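Cephalosporin hydroxylase CMCI (Streptomyces clavuligerus, PDB 2BM8) probably takes part in cephamycin biosynthesis as a cephalosporin hydroxylase built on a methyltransferase-like fold. Local coordinates at residues Q57-R62 with A126-N131; E20-H25 with G89-G94; V72-L77 with K104-D109; R83-L88 with A97-L102. The protein carries 3 engineered substitutions. All blocks are in the same frame, centred on the assembly; numbering follows the deposited sequence.

Contact 1: Q57-R62 with A126-N131; sequences QWRGLR and ASDMEN
R59 reaches D128 from the tip of a two-residue hairpin in this small surface contact. At the start of 57-62, Q57 folds its amide back over the turn, and its OE1 accepts from G60 N at 2.8 Å. W58 pairs with L61 through two backbone bonds, closing a type I' turn, and R59 CG lies over the rim of one indole face. R59 holds the first inner position of that turn and sends its side chain out with CG beside the backbone N (chi1 -55°). Its NH2 stands 3.2 Å from both D128 OD2 and D128 OD1, so a single nitrogen faces the whole carboxylate. The bond to OD1 is bent and weak (141°), and the guanidinium and carboxylate planes are 39° apart, unlike a flat two-nitrogen bridge. NH1 is engaged by D101, while D128 OD1 is also held by R100. A methionine at R59 would probably cost D101 one of its salt-bridge partners and leave D128 to R100. G60 completes the turn. L61 rests on A97, so the hairpin is seated against helix 94-106, which it connects to the loop between strands 111-116 and 132-136.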
# COMPACT_ATOMS: atom_id res chain seq x y z
N GLN B 57 -4.13 -14.19 -24.39
CA GLN B 57 -4.51 -14.74 -25.69
C GLN B 57 -5.63 -15.73 -25.54
O GLN B 57 -5.97 -16.16 -24.45
CB GLN B 57 -3.33 -15.42 -26.39
CG GLN B 57 -2.77 -16.61 -25.62
CD GLN B 57 -2.12 -17.67 -26.50
OE1 GLN B 57 -2.73 -18.19 -27.44
NE2 GLN B 57 -0.87 -18.01 -26.18
N TRP B 58 -6.21 -16.09 -26.67
CA TRP B 58 -7.12 -17.21 -26.76
C TRP B 58 -6.84 -17.91 -28.09
O TRP B 58 -7.03 -17.30 -29.13
CB TRP B 58 -8.55 -16.72 -26.66
CG TRP B 58 -9.52 -17.79 -26.85
CD1 TRP B 58 -10.30 -17.99 -27.93
CD2 TRP B 58 -9.83 -18.83 -25.93
NE1 TRP B 58 -11.10 -19.09 -27.75
CE2 TRP B 58 -10.83 -19.62 -26.52
CE3 TRP B 58 -9.39 -19.16 -24.65
CZ2 TRP B 58 -11.38 -20.73 -25.89
CZ3 TRP B 58 -9.95 -20.27 -24.01
CH2 TRP B 58 -10.93 -21.04 -24.63
N ARG B 59 -6.37 -19.15 -28.04
CA ARG B 59 -5.99 -19.90 -29.24
C ARG B 59 -5.21 -19.08 -30.28
O ARG B 59 -5.58 -19.06 -31.45
CB ARG B 59 -7.23 -20.46 -29.91
CG ARG B 59 -8.08 -21.29 -29.01
CD ARG B 59 -9.33 -21.88 -29.66
NE ARG B 59 -9.29 -21.88 -31.12
CZ ARG B 59 -10.33 -22.20 -31.89
NH1 ARG B 59 -11.49 -22.57 -31.37
NH2 ARG B 59 -10.19 -22.17 -33.21
N GLY B 60 -4.17 -18.39 -29.85
CA GLY B 60 -3.28 -17.69 -30.77
C GLY B 60 -3.76 -16.34 -31.28
O GLY B 60 -3.11 -15.73 -32.13
N LEU B 61 -4.90 -15.88 -30.77
CA LEU B 61 -5.37 -14.50 -30.99
C LEU B 61 -5.24 -13.72 -29.70
O LEU B 61 -5.48 -14.25 -28.62
CB LEU B 61 -6.83 -14.46 -31.43
CG LEU B 61 -7.19 -15.52 -32.46
CD1 LEU B 61 -8.69 -15.70 -32.56
CD2 LEU B 61 -6.56 -15.14 -33.80
N ARG B 62 -4.89 -12.45 -29.82
CA ARG B 62 -4.82 -11.57 -28.66
C ARG B 62 -6.20 -11.43 -28.04
O ARG B 62 -7.19 -11.32 -28.77
CB ARG B 62 -4.31 -10.20 -29.08
CG ARG B 62 -2.89 -10.24 -29.57
CD ARG B 62 -2.29 -8.91 -29.79
NE ARG B 62 -2.43 -8.12 -28.59
CZ ARG B 62 -2.62 -6.81 -28.53
NH1 ARG B 62 -2.65 -6.07 -29.63
NH2 ARG B 62 -2.76 -6.25 -27.34
N ALA B 126 -10.70 -17.32 -41.91
CA ALA B 126 -12.02 -17.55 -42.48
C ALA B 126 -12.58 -18.93 -42.12
O ALA B 126 -13.80 -19.11 -42.06
CB ALA B 126 -11.97 -17.38 -43.98
N SER B 127 -11.69 -19.89 -41.89
CA SER B 127 -12.08 -21.26 -41.52
C SER B 127 -12.65 -21.41 -40.10
O SER B 127 -13.25 -22.45 -39.79
CB SER B 127 -10.88 -22.18 -41.65
OG SER B 127 -9.81 -21.69 -40.89
N ASP B 128 -12.47 -20.39 -39.26
CA ASP B 128 -12.88 -20.42 -37.86
C ASP B 128 -13.94 -19.35 -37.56
O ASP B 128 -13.84 -18.60 -36.59
CB ASP B 128 -11.65 -20.23 -36.96
CG ASP B 128 -11.96 -20.44 -35.48
OD1 ASP B 128 -12.67 -21.40 -35.12
OD2 ASP B 128 -11.54 -19.66 -34.60
N MET B 129 -14.97 -19.32 -38.38
CA MET B 129 -15.93 -18.22 -38.40
C MET B 129 -17.39 -18.65 -38.27
O MET B 129 -18.30 -17.83 -38.42
CB MET B 129 -15.73 -17.44 -39.70
CG MET B 129 -16.01 -15.96 -39.58
SD MET B 129 -14.73 -14.99 -38.73
CE MET B 129 -15.11 -13.47 -39.43
N GLU B 130 -17.62 -19.93 -37.98
CA GLU B 130 -18.97 -20.43 -37.74
C GLU B 130 -19.64 -19.66 -36.59
O GLU B 130 -19.08 -19.53 -35.52
CB GLU B 130 -18.91 -21.93 -37.41
CG GLU B 130 -20.25 -22.64 -37.46
CD GLU B 130 -20.18 -24.07 -36.91
OE1 GLU B 130 -19.67 -24.25 -35.78
OE2 GLU B 130 -20.65 -25.01 -37.61
N ASN B 131 -20.84 -19.15 -36.85
CA ASN B 131 -21.64 -18.40 -35.89
C ASN B 131 -21.01 -17.08 -35.41
O ASN B 131 -21.33 -16.58 -34.33
CB ASN B 131 -22.04 -19.32 -34.72
CG ASN B 131 -22.85 -20.53 -35.20
OD1 ASN B 131 -23.51 -20.48 -36.25
ND2 ASN B 131 -22.80 -21.62 -34.45

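Contact 2: E20-H25 with G89-G94; sequences EDPAYH and GVYNGG
P22 and Y91 supply the apolar part of this contact, their side chains crossing at about a right angle. The pyrrolidine meets the far end of the phenol: P22 CB is 3.8 Å from Y91 CZ, and P22 CA is 3.3 Å from Y91 OH. Y91 gets there with CG anti to its own backbone N (chi1 -172°), from the inner part of a type II' turn, V90 to G93, which resembles the glycine-rich loop of class I methyltransferases. N92 adds a lesser touch, its CB 4.0 Å from P22 CB. With an alanine at Y91 the phenol is gone, and a gap would probably open beside P22.

The polar link is indirect. One water donates to P22 O and accepts from N92 ND2 at 2.9 Å, and the same amide nitrogen also donates to R62 O. P22 N approaches Y91 OH to 3.3 Å, yet it carries no hydrogen to give. Within 20-25, A23 N donates to D21 OD1 at 3.1 Å, an Asx turn that bends the chain around P22.

Joining N-terminal loop to glycine-rich turn through apolar packing and one water-bridged carbonyl, with no direct polar bond across, the contact owes its fit to shape.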
# COMPACT_ATOMS: atom_id res chain seq x y z
N GLU B 20 0.64 -2.17 -30.64
CA GLU B 20 1.14 -1.92 -31.98
C GLU B 20 0.66 -2.92 -33.02
O GLU B 20 0.61 -2.61 -34.21
CB GLU B 20 2.66 -1.96 -31.99
CG GLU B 20 3.32 -0.67 -31.56
CD GLU B 20 4.62 -0.89 -30.80
OE1 GLU B 20 4.62 -1.69 -29.82
OE2 GLU B 20 5.63 -0.25 -31.16
N ASP B 21 0.30 -4.12 -32.58
CA ASP B 21 0.14 -5.26 -33.48
C ASP B 21 -1.05 -6.12 -33.05
O ASP B 21 -1.02 -6.70 -31.97
CB ASP B 21 1.44 -6.09 -33.45
CG ASP B 21 1.54 -7.10 -34.59
OD1 ASP B 21 0.55 -7.31 -35.33
OD2 ASP B 21 2.60 -7.73 -34.81
N PRO B 22 -2.07 -6.22 -33.90
CA PRO B 22 -3.23 -7.07 -33.58
C PRO B 22 -2.91 -8.57 -33.56
O PRO B 22 -3.61 -9.35 -32.92
CB PRO B 22 -4.21 -6.75 -34.71
CG PRO B 22 -3.34 -6.29 -35.84
CD PRO B 22 -2.21 -5.56 -35.21
N ALA B 23 -1.87 -8.98 -34.27
CA ALA B 23 -1.43 -10.37 -34.21
C ALA B 23 -0.79 -10.67 -32.85
O ALA B 23 -0.20 -9.79 -32.22
CB ALA B 23 -0.46 -10.70 -35.35
N TYR B 24 -0.93 -11.92 -32.41
CA TYR B 24 -0.40 -12.37 -31.15
C TYR B 24 1.02 -12.89 -31.29
O TYR B 24 1.32 -13.72 -32.14
CB TYR B 24 -1.25 -13.51 -30.57
CG TYR B 24 -0.65 -14.05 -29.29
CD1 TYR B 24 -0.65 -13.29 -28.12
CD2 TYR B 24 -0.04 -15.30 -29.27
CE1 TYR B 24 -0.07 -13.78 -26.95
CE2 TYR B 24 0.53 -15.80 -28.10
CZ TYR B 24 0.50 -15.04 -26.95
OH TYR B 24 1.06 -15.55 -25.82
N HIS B 25 1.90 -12.39 -30.43
CA HIS B 25 3.22 -12.97 -30.31
C HIS B 25 3.48 -13.25 -28.84
O HIS B 25 3.23 -12.39 -28.01
CB HIS B 25 4.27 -12.03 -30.90
CG HIS B 25 4.12 -11.83 -32.38
ND1 HIS B 25 3.69 -10.64 -32.93
CD2 HIS B 25 4.35 -12.66 -33.42
CE1 HIS B 25 3.66 -10.75 -34.24
NE2 HIS B 25 4.05 -11.97 -34.56
N GLY B 89 -17.20 -2.54 -31.55
CA GLY B 89 -15.75 -2.47 -31.38
C GLY B 89 -15.13 -3.86 -31.44
O GLY B 89 -15.26 -4.63 -30.50
N VAL B 90 -14.44 -4.18 -32.54
CA VAL B 90 -13.96 -5.53 -32.79
C VAL B 90 -12.44 -5.70 -32.63
O VAL B 90 -11.99 -6.66 -31.97
CB VAL B 90 -14.36 -6.00 -34.20
CG1 VAL B 90 -13.72 -7.33 -34.56
CG2 VAL B 90 -15.86 -6.10 -34.31
N TYR B 91 -11.66 -4.79 -33.23
CA TYR B 91 -10.18 -4.89 -33.29
C TYR B 91 -9.69 -6.20 -33.96
O TYR B 91 -9.93 -6.39 -35.14
CB TYR B 91 -9.55 -4.66 -31.90
CG TYR B 91 -8.01 -4.54 -31.90
CD1 TYR B 91 -7.35 -3.64 -32.73
CD2 TYR B 91 -7.24 -5.35 -31.08
CE1 TYR B 91 -5.95 -3.55 -32.73
CE2 TYR B 91 -5.84 -5.27 -31.06
CZ TYR B 91 -5.20 -4.37 -31.88
OH TYR B 91 -3.82 -4.30 -31.84
N ASN B 92 -9.05 -7.09 -33.21
CA ASN B 92 -8.48 -8.33 -33.77
C ASN B 92 -9.46 -9.50 -33.82
O ASN B 92 -9.19 -10.50 -34.49
CB ASN B 92 -7.24 -8.76 -32.99
CG ASN B 92 -7.58 -9.31 -31.64
OD1 ASN B 92 -8.25 -8.65 -30.85
ND2 ASN B 92 -7.15 -10.53 -31.35
N GLY B 93 -10.56 -9.40 -33.06
CA GLY B 93 -11.64 -10.37 -33.12
C GLY B 93 -11.50 -11.51 -32.13
O GLY B 93 -12.30 -12.45 -32.12
N GLY B 94 -10.48 -11.41 -31.28
CA GLY B 94 -10.19 -12.46 -30.32
C GLY B 94 -11.39 -12.72 -29.44
O GLY B 94 -11.83 -13.87 -29.30
O HOH W 1 -4.74 -11.57 -32.55

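Contact 3: V72-L77 with K104-D109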
# COMPACT_ATOMS: atom_id res chain seq x y z
N VAL B 72 -16.19 -13.34 -15.25
CA VAL B 72 -17.50 -12.73 -15.13
C VAL B 72 -18.39 -13.12 -16.32
O VAL B 72 -19.50 -13.62 -16.12
CB VAL B 72 -17.39 -11.20 -15.00
CG1 VAL B 72 -18.75 -10.54 -15.21
CG2 VAL B 72 -16.80 -10.82 -13.65
N TYR B 73 -17.90 -12.92 -17.54
CA TYR B 73 -18.67 -13.30 -18.74
C TYR B 73 -18.98 -14.80 -18.79
O TYR B 73 -19.96 -15.21 -19.37
CB TYR B 73 -17.94 -12.91 -20.04
CG TYR B 73 -18.12 -11.46 -20.43
CD1 TYR B 73 -17.03 -10.61 -20.51
CD2 TYR B 73 -19.37 -10.93 -20.74
CE1 TYR B 73 -17.17 -9.28 -20.86
CE2 TYR B 73 -19.54 -9.60 -21.10
CZ TYR B 73 -18.43 -8.77 -21.15
OH TYR B 73 -18.54 -7.44 -21.51
N HIS B 74 -18.14 -15.62 -18.19
CA HIS B 74 -18.41 -17.04 -18.19
C HIS B 74 -19.64 -17.32 -17.35
O HIS B 74 -20.54 -18.03 -17.80
CB HIS B 74 -17.22 -17.83 -17.67
CG HIS B 74 -17.53 -19.28 -17.47
ND1 HIS B 74 -18.15 -19.74 -16.33
CD2 HIS B 74 -17.35 -20.35 -18.27
CE1 HIS B 74 -18.31 -21.05 -16.43
NE2 HIS B 74 -17.85 -21.44 -17.60
N ASP B 75 -19.67 -16.75 -16.14
CA ASP B 75 -20.82 -16.87 -15.23
C ASP B 75 -22.09 -16.31 -15.87
O ASP B 75 -23.14 -16.91 -15.78
CB ASP B 75 -20.57 -16.16 -13.89
CG ASP B 75 -19.42 -16.78 -13.08
OD1 ASP B 75 -19.10 -17.97 -13.33
OD2 ASP B 75 -18.78 -16.15 -12.19
N MET B 76 -21.97 -15.17 -16.53
CA MET B 76 -23.11 -14.52 -17.18
C MET B 76 -23.65 -15.39 -18.30
O MET B 76 -24.84 -15.61 -18.39
CB MET B 76 -22.68 -13.17 -17.73
CG MET B 76 -23.82 -12.35 -18.32
SD MET B 76 -23.20 -10.81 -18.99
CE MET B 76 -22.59 -10.00 -17.49
N LEU B 77 -22.77 -15.91 -19.14
CA LEU B 77 -23.17 -16.82 -20.20
C LEU B 77 -23.90 -18.03 -19.63
O LEU B 77 -24.96 -18.40 -20.14
CB LEU B 77 -21.96 -17.26 -21.02
CG LEU B 77 -21.74 -16.43 -22.28
CD1 LEU B 77 -21.79 -14.93 -22.02
CD2 LEU B 77 -20.43 -16.82 -22.93
N LYS B 104 -20.27 -22.60 -27.51
CA LYS B 104 -20.32 -23.94 -28.09
C LYS B 104 -20.07 -25.02 -27.05
O LYS B 104 -20.78 -26.02 -27.00
CB LYS B 104 -19.31 -24.12 -29.23
CG LYS B 104 -19.61 -23.32 -30.49
CD LYS B 104 -20.63 -24.02 -31.40
CE LYS B 104 -20.87 -23.21 -32.68
NZ LYS B 104 -19.65 -23.22 -33.57
N ILE B 105 -19.07 -24.80 -26.21
CA ILE B 105 -18.70 -25.76 -25.18
C ILE B 105 -19.85 -25.91 -24.19
O ILE B 105 -20.07 -26.99 -23.67
CB ILE B 105 -17.44 -25.30 -24.44
CG1 ILE B 105 -16.29 -25.08 -25.42
CG2 ILE B 105 -16.97 -26.33 -23.41
CD1 ILE B 105 -15.53 -23.85 -25.07
N MET B 106 -20.57 -24.81 -23.95
CA MET B 106 -21.74 -24.78 -23.07
C MET B 106 -23.01 -25.39 -23.65
O MET B 106 -23.95 -25.68 -22.91
CB MET B 106 -22.05 -23.33 -22.66
CG MET B 106 -21.04 -22.76 -21.70
SD MET B 106 -21.35 -21.06 -21.26
CE MET B 106 -20.13 -20.83 -20.01
N GLY B 107 -23.07 -25.58 -24.97
CA GLY B 107 -24.26 -26.11 -25.62
C GLY B 107 -25.36 -25.08 -25.84
O GLY B 107 -26.53 -25.43 -25.97
N ILE B 108 -24.96 -23.81 -25.88
CA ILE B 108 -25.87 -22.70 -26.14
C ILE B 108 -25.85 -22.35 -27.62
O ILE B 108 -24.78 -22.09 -28.18
CB ILE B 108 -25.40 -21.45 -25.35
CG1 ILE B 108 -25.27 -21.76 -23.85
CG2 ILE B 108 -26.36 -20.29 -25.57
CD1 ILE B 108 -24.32 -20.83 -23.13
N ASP B 109 -27.02 -22.34 -28.26
CA ASP B 109 -27.15 -21.89 -29.65
C ASP B 109 -26.98 -20.37 -29.74
O ASP B 109 -27.95 -19.64 -29.65
CB ASP B 109 -28.54 -22.29 -30.20
CG ASP B 109 -28.75 -21.88 -31.66
OD1 ASP B 109 -27.80 -21.31 -32.26
OD2 ASP B 109 -29.83 -22.10 -32.29
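H74 and M106 are brought together by complementary torsions. H74 places CG anti to its backbone N (chi1 172°), which swings the imidazole along the helix surface toward 104-109. M106 sets CG beside its backbone N and then runs straight out, ending with an extended chi3 of 173°, so the thioether spans the gap between the helices. The methyl does the touching: M106 CE lies over one face of the imidazole, 3.3 Å from H74 CD2 and 3.4 Å from H74 NE2. The sulfur stands further back, M106 SD being 5.4 Å from the centroid of the H74 ring and 29° off its normal, which makes the sulfur-aromatic component oblique and secondary to the methyl.

A turn along helix 67-80, L77 receives the middle of the same chain, with L77 CB 3.9 Å from M106 SD. M106 thus bridges two residues on one side of that helix. I108 closes the end of the contact, its CD1 reaching L77 O at 3.9 Å. It can do so because helix 94-106 stops in a Schellman motif: G107 has positive phi, and its N bonds K104 O at 3.1 Å, turning the chain so that I108 points back toward L77.

W58 and R59 of the second subunit pack on H74, so the contact also borders a subunit interface. Within the chain, L77 touches I156 and F99, which places two helices side by side over the central sheet, as expected of the layered Rossmann-like fold of class I methyltransferases.

Contact 4: R83-L88 with A97-L102; sequences RTIVEL and AWFRDL
F99 faces I85 and E87 across the gap between helix and strand, and its atoms can be taken in turn. From CB the ring is set with CG beside the backbone N (chi1 -84°), which directs it at the sheet. CG lies 4.1 Å from I85 CG2. On one flank, F99 CD1 meets that same methyl at 4.0 Å; on the other, F99 CD2 meets I85 CD1 at 3.8 Å, so both branches of the isoleucine grip the base of the ring. I85 CG2 sits 4.1 Å from the F99 ring centroid and only 13° off its normal, a CH-pi contact over the face. The opposite face is covered near its rim by W98 of the same helix.

Further out, F99 CE1 is 4.0 Å from E87 OE2, which lies at the ring edge near its plane, with carboxylate and ring turned 55° apart. This is an approach to the ring hydrogens and not a bond. E87 has stronger partners, K65 at OE2 and N160 at OE1, which fix the carboxylate beside the ring. On the remaining side CE2 is met by Y73, whose ring stands edge-to-face with that of F99.

F99 is thus a sheet-facing residue of helix 94-106, packed on I85 of strand 84-88. Strand 84-88, this helix and strand 111-116 form a beta-alpha-beta unit, and the sheet order 3-2-1-4-5-7-6 is that of class I methyltransferases.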
# COMPACT_ATOMS: atom_id res chain seq x y z
N ARG B 83 -28.83 -16.26 -26.73
CA ARG B 83 -28.86 -16.63 -28.14
C ARG B 83 -28.04 -15.67 -29.04
O ARG B 83 -27.68 -16.04 -30.16
CB ARG B 83 -30.31 -16.70 -28.64
CG ARG B 83 -31.08 -17.94 -28.15
CD ARG B 83 -31.08 -19.12 -29.14
NE ARG B 83 -32.34 -19.19 -29.89
CZ ARG B 83 -32.45 -19.27 -31.22
NH1 ARG B 83 -31.39 -19.29 -32.01
NH2 ARG B 83 -33.66 -19.33 -31.76
N THR B 84 -27.74 -14.46 -28.56
CA THR B 84 -27.01 -13.48 -29.37
C THR B 84 -26.06 -12.65 -28.52
O THR B 84 -26.47 -12.06 -27.53
CB THR B 84 -27.99 -12.52 -30.10
OG1 THR B 84 -29.02 -13.24 -30.79
CG2 THR B 84 -27.27 -11.74 -31.21
N ILE B 85 -24.79 -12.59 -28.90
CA ILE B 85 -23.86 -11.66 -28.29
C ILE B 85 -23.33 -10.70 -29.35
O ILE B 85 -22.79 -11.12 -30.36
CB ILE B 85 -22.72 -12.43 -27.64
CG1 ILE B 85 -23.26 -13.23 -26.45
CG2 ILE B 85 -21.61 -11.48 -27.20
CD1 ILE B 85 -22.30 -14.27 -25.96
N VAL B 86 -23.50 -9.40 -29.09
CA VAL B 86 -23.05 -8.33 -29.97
C VAL B 86 -21.86 -7.56 -29.38
O VAL B 86 -21.93 -7.10 -28.24
CB VAL B 86 -24.17 -7.30 -30.17
CG1 VAL B 86 -23.71 -6.19 -31.10
CG2 VAL B 86 -25.44 -7.96 -30.71
N GLU B 87 -20.78 -7.43 -30.16
CA GLU B 87 -19.63 -6.60 -29.80
C GLU B 87 -19.60 -5.39 -30.70
O GLU B 87 -19.42 -5.54 -31.89
CB GLU B 87 -18.32 -7.36 -30.01
CG GLU B 87 -17.81 -8.08 -28.77
CD GLU B 87 -17.17 -7.14 -27.77
OE1 GLU B 87 -17.38 -5.91 -27.89
OE2 GLU B 87 -16.44 -7.64 -26.89
N LEU B 88 -19.77 -4.20 -30.14
CA LEU B 88 -19.51 -2.93 -30.82
C LEU B 88 -18.05 -2.59 -30.52
O LEU B 88 -17.70 -2.39 -29.36
CB LEU B 88 -20.42 -1.83 -30.26
CG LEU B 88 -20.97 -0.68 -31.12
CD1 LEU B 88 -21.27 0.49 -30.21
CD2 LEU B 88 -20.07 -0.24 -32.29
N ALA B 97 -14.26 -14.82 -31.17
CA ALA B 97 -14.00 -16.24 -31.22
C ALA B 97 -14.12 -16.88 -29.85
O ALA B 97 -14.58 -18.01 -29.73
CB ALA B 97 -12.62 -16.51 -31.78
N TRP B 98 -13.73 -16.14 -28.81
CA TRP B 98 -13.81 -16.62 -27.44
C TRP B 98 -15.27 -16.82 -27.05
O TRP B 98 -15.64 -17.88 -26.57
CB TRP B 98 -13.11 -15.66 -26.47
CG TRP B 98 -13.13 -16.12 -25.05
CD1 TRP B 98 -12.38 -17.10 -24.51
CD2 TRP B 98 -13.96 -15.63 -24.01
NE1 TRP B 98 -12.68 -17.26 -23.18
CE2 TRP B 98 -13.66 -16.37 -22.85
CE3 TRP B 98 -14.93 -14.64 -23.93
CZ2 TRP B 98 -14.29 -16.15 -21.64
CZ3 TRP B 98 -15.56 -14.41 -22.73
CH2 TRP B 98 -15.24 -15.17 -21.60
N PHE B 99 -16.10 -15.81 -27.28
CA PHE B 99 -17.53 -15.90 -26.98
C PHE B 99 -18.18 -17.06 -27.72
O PHE B 99 -19.01 -17.77 -27.15
CB PHE B 99 -18.26 -14.61 -27.35
CG PHE B 99 -18.21 -13.54 -26.30
CD1 PHE B 99 -17.75 -12.27 -26.62
CD2 PHE B 99 -18.63 -13.79 -25.01
CE1 PHE B 99 -17.70 -11.28 -25.66
CE2 PHE B 99 -18.59 -12.80 -24.05
CZ PHE B 99 -18.12 -11.54 -24.38
N ARG B 100 -17.83 -17.21 -28.99
CA ARG B 100 -18.31 -18.30 -29.83
C ARG B 100 -17.88 -19.65 -29.27
O ARG B 100 -18.69 -20.53 -29.06
CB ARG B 100 -17.79 -18.15 -31.26
CG ARG B 100 -18.47 -19.09 -32.25
CD ARG B 100 -17.77 -20.46 -32.44
NE ARG B 100 -16.32 -20.34 -32.56
CZ ARG B 100 -15.69 -19.88 -33.64
NH1 ARG B 100 -16.36 -19.49 -34.71
NH2 ARG B 100 -14.37 -19.80 -33.66
N ASP B 101 -16.58 -19.81 -29.04
CA ASP B 101 -16.06 -21.05 -28.48
C ASP B 101 -16.78 -21.41 -27.18
O ASP B 101 -17.22 -22.53 -27.01
CB ASP B 101 -14.57 -20.93 -28.18
CG ASP B 101 -13.73 -20.97 -29.43
OD1 ASP B 101 -14.25 -21.18 -30.53
OD2 ASP B 101 -12.52 -20.78 -29.38
N LEU B 102 -16.91 -20.42 -26.30
CA LEU B 102 -17.40 -20.65 -24.95
C LEU B 102 -18.87 -21.02 -24.95
O LEU B 102 -19.31 -21.84 -24.15
CB LEU B 102 -17.19 -19.39 -24.12
CG LEU B 102 -17.15 -19.54 -22.61
CD1 LEU B 102 -16.41 -20.79 -22.17
CD2 LEU B 102 -16.50 -18.32 -22.02

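From the N terminus, contact 2 opens first, at 20-25, and closes at 89-94. Before it closes, contacts 1, 3 and 4 have all begun, at 57-62, 72-77 and 83-88, so contact 2 crosses each of them. The other three are concentric: contact 4 closes at 97-102 within contact 3, which closes at 104-109 within contact 1, whose loop ends at 126-131. The inner pair share helix 94-106 and join it to strand 84-88 and helix 67-80. R62 bonds to N92 and D21, tying contacts 1 and 2, while W58 meets W98 edge-to-face, tying contacts 1 and 4. N-terminal loop, hairpin and Rossmann-like core are thereby joined, and contacts 1, 3 and 4 also reach the second subunit.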